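Local coordinates for hemopexin fold protein CP4 (Vigna unguiculata, PDB 3OYO), which is a haemopexin-fold protein of cow pea seeds, a four-bladed beta-propeller with calcium bound in its central channel, whose precise biological role is not established, at residues Phe159-Gly164 against Thr204-Ile209. Residues are numbered along the deposited sequence; the frame is centred on the assembly and turned at random.
Sequences FPVLNG and TLVGNI
Thr204 and Val206 present their side chains to Val161, which lies across from both, an instance of an outer propeller strand packing on the turn after the preceding blade. Both methyls of Val161 rest near the backbone carbonyl of Thr204, CG2 of the valine lying 3.5 Å from that O. The two valines run alongside each other pointing opposite ways, bringing Val161 CB within 3.6 Å of Val206 CG1. Val206 CG1 stands between its own backbone N and carbonyl carbon (chi1 68°), which sends Val206 CG2, anti to the N, toward Leu162, 4.0 Å from Leu162 CD2. In the four-bladed haemopexin propeller each blade is an antiparallel four-stranded sheet; here the turn after helix 155-158, following the outermost strand of one blade, meets strand 205-211, the outermost strand of the next. The turn is held by its own backbone, Leu162 N bonding to Phe159 O at 2.9 Å. Deeper in the interface, Thr204 OG1 sits at the edge of the Phe159 ring, near its plane and 3.3 Å from CD1, while its hydrogen bond goes to Lys201 O. Thr204 CG2 lies between ring and valine, 4.0 Å from Val161 CG2 and equally close to Phe159 CD1, so the methyl touches both while the hydroxyl meets the ring's edge. A glycine here would probably open a gap beside both and leave Lys201 O without its hydroxyl partner. Phe159 in turn is packed against its own blade, edge-to-face with Tyr138 and touching Tyr131 and Phe133.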
ATOM      1  N   PHE A 159      -8.731   0.729 -15.701  1.00 11.97           N
ATOM      2  CA  PHE A 159      -7.582   1.632 -15.978  1.00 10.94           C
ATOM      3  C   PHE A 159      -7.031   1.312 -17.364  1.00 11.60           C
ATOM      4  O   PHE A 159      -6.061   0.563 -17.492  1.00 10.68           O
ATOM      5  CB  PHE A 159      -6.454   1.387 -14.989  1.00 11.47           C
ATOM      6  CG  PHE A 159      -6.793   1.705 -13.555  1.00 10.94           C
ATOM      7  CD1 PHE A 159      -6.546   2.968 -13.039  1.00 11.56           C
ATOM      8  CD2 PHE A 159      -7.382   0.741 -12.734  1.00 12.62           C
ATOM      9  CE1 PHE A 159      -6.824   3.268 -11.704  1.00 11.76           C
ATOM     10  CE2 PHE A 159      -7.687   1.008 -11.391  1.00 11.95           C
ATOM     11  CZ  PHE A 159      -7.404   2.274 -10.872  1.00 13.36           C
ATOM     12  N   PRO A 160      -7.655   1.833 -18.432  1.00 11.68           N
ATOM     13  CA  PRO A 160      -7.127   1.446 -19.763  1.00 12.73           C
ATOM     14  C   PRO A 160      -5.644   1.740 -20.032  1.00 12.34           C
ATOM     15  O   PRO A 160      -4.996   0.980 -20.754  1.00 12.59           O
ATOM     16  CB  PRO A 160      -8.038   2.200 -20.753  1.00 13.94           C
ATOM     17  CG  PRO A 160      -8.669   3.244 -19.949  1.00 14.69           C
ATOM     18  CD  PRO A 160      -8.831   2.692 -18.545  1.00 13.43           C
ATOM     19  N   VAL A 161      -5.078   2.786 -19.436  1.00 15.52           N
ATOM     20  CA  VAL A 161      -3.623   3.029 -19.607  1.00 16.15           C
ATOM     21  C   VAL A 161      -2.746   1.924 -19.016  1.00 15.66           C
ATOM     22  O   VAL A 161      -1.602   1.726 -19.447  1.00 14.73           O
ATOM     23  CB  VAL A 161      -3.175   4.395 -19.038  1.00 17.00           C
ATOM     24  CG1 VAL A 161      -3.697   5.483 -19.892  1.00 18.44           C
ATOM     25  CG2 VAL A 161      -3.554   4.549 -17.537  1.00 17.94           C
ATOM     26  N   LEU A 162      -3.265   1.198 -18.023  1.00 12.40           N
ATOM     27  CA  LEU A 162      -2.501   0.071 -17.433  1.00 12.10           C
ATOM     28  C   LEU A 162      -2.696  -1.216 -18.212  1.00 11.87           C
ATOM     29  O   LEU A 162      -1.970  -2.172 -18.031  1.00 10.39           O
ATOM     30  CB  LEU A 162      -2.862  -0.147 -15.953  1.00 10.00           C
ATOM     31  CG  LEU A 162      -2.539   1.005 -15.025  1.00  8.32           C
ATOM     32  CD1 LEU A 162      -2.882   0.615 -13.586  1.00  8.46           C
ATOM     33  CD2 LEU A 162      -1.082   1.359 -15.179  1.00  8.16           C
ATOM     34  N   ASN A 163      -3.691  -1.222 -19.086  1.00 14.22           N
ATOM     35  CA  ASN A 163      -3.907  -2.348 -19.984  1.00 16.31           C
ATOM     36  C   ASN A 163      -2.697  -2.528 -20.917  1.00 16.65           C
ATOM     37  O   ASN A 163      -2.251  -1.593 -21.600  1.00 24.33           O
ATOM     38  CB  ASN A 163      -5.176  -2.120 -20.790  1.00 24.93           C
ATOM     39  CG  ASN A 163      -5.710  -3.382 -21.370  1.00 29.69           C
ATOM     40  OD1 ASN A 163      -5.978  -4.347 -20.665  1.00 37.38           O
ATOM     41  ND2 ASN A 163      -5.884  -3.393 -22.659  1.00 36.46           N
ATOM     42  N   GLY A 164      -2.169  -3.747 -20.920  1.00 17.17           N
ATOM     43  CA  GLY A 164      -1.050  -4.074 -21.770  1.00 16.21           C
ATOM     44  C   GLY A 164       0.258  -3.907 -21.052  1.00 16.09           C
ATOM     45  O   GLY A 164       1.273  -4.314 -21.563  1.00 16.80           O
ATOM     46  N   THR A 204      -7.137   7.996 -15.903  1.00 20.80           N
ATOM     47  CA  THR A 204      -5.844   7.861 -15.232  1.00 18.96           C
ATOM     48  C   THR A 204      -4.732   8.199 -16.211  1.00 17.97           C
ATOM     49  O   THR A 204      -4.759   7.782 -17.392  1.00 21.38           O
ATOM     50  CB  THR A 204      -5.679   6.429 -14.667  1.00 19.77           C
ATOM     51  OG1 THR A 204      -6.735   6.196 -13.746  1.00 19.73           O
ATOM     52  CG2 THR A 204      -4.321   6.199 -13.953  1.00 17.91           C
ATOM     53  N   LEU A 205      -3.779   8.993 -15.710  1.00 16.16           N
ATOM     54  CA  LEU A 205      -2.541   9.276 -16.441  1.00 14.86           C
ATOM     55  C   LEU A 205      -1.446   8.393 -15.895  1.00 15.22           C
ATOM     56  O   LEU A 205      -1.396   8.137 -14.724  1.00 14.84           O
ATOM     57  CB  LEU A 205      -2.126  10.742 -16.342  1.00 11.53           C
ATOM     58  CG  LEU A 205      -3.171  11.819 -16.649  1.00 10.58           C
ATOM     59  CD1 LEU A 205      -2.525  13.134 -16.441  1.00  9.32           C
ATOM     60  CD2 LEU A 205      -3.710  11.724 -18.088  1.00  8.97           C
ATOM     61  N   VAL A 206      -0.582   7.911 -16.773  1.00 18.73           N
ATOM     62  CA  VAL A 206       0.494   7.023 -16.368  1.00 18.15           C
ATOM     63  C   VAL A 206       1.819   7.515 -16.956  1.00 18.67           C
ATOM     64  O   VAL A 206       1.850   8.082 -18.062  1.00 19.16           O
ATOM     65  CB  VAL A 206       0.194   5.546 -16.756  1.00 11.45           C
ATOM     66  CG1 VAL A 206       0.223   5.349 -18.228  1.00 10.01           C
ATOM     67  CG2 VAL A 206       1.150   4.610 -16.088  1.00  9.10           C
ATOM     68  N   GLY A 207       2.891   7.320 -16.183  1.00 15.77           N
ATOM     69  CA  GLY A 207       4.253   7.740 -16.563  1.00 15.73           C
ATOM     70  C   GLY A 207       4.906   6.558 -17.219  1.00 16.52           C
ATOM     71  O   GLY A 207       4.290   5.503 -17.283  1.00 16.20           O
ATOM     72  N   ASN A 208       6.148   6.693 -17.686  1.00 19.22           N
ATOM     73  CA  ASN A 208       6.876   5.502 -18.173  1.00 21.04           C
ATOM     74  C   ASN A 208       7.390   4.672 -16.979  1.00 20.43           C
ATOM     75  O   ASN A 208       7.666   5.209 -15.887  1.00 18.21           O
ATOM     76  CB  ASN A 208       7.991   5.856 -19.177  1.00 30.26           C
ATOM     77  CG  ASN A 208       8.748   7.104 -18.783  1.00 34.55           C
ATOM     78  OD1 ASN A 208       9.317   7.169 -17.701  1.00 39.92           O
ATOM     79  ND2 ASN A 208       8.743   8.116 -19.656  1.00 38.85           N
ATOM     80  N   ILE A 209       7.464   3.368 -17.192  1.00 21.64           N
ATOM     81  CA  ILE A 209       7.829   2.407 -16.149  1.00 21.78           C
ATOM     82  C   ILE A 209       9.337   2.349 -16.014  1.00 21.24           C
ATOM     83  O   ILE A 209      10.025   2.416 -17.022  1.00 21.83           O
ATOM     84  CB  ILE A 209       7.250   1.042 -16.481  1.00 22.91           C
ATOM     85  CG1 ILE A 209       5.724   1.176 -16.685  1.00 22.91           C
ATOM     86  CG2 ILE A 209       7.667  -0.026 -15.426  1.00 22.33           C
ATOM     87  CD1 ILE A 209       5.073  -0.088 -17.211  1.00 24.07           C
TER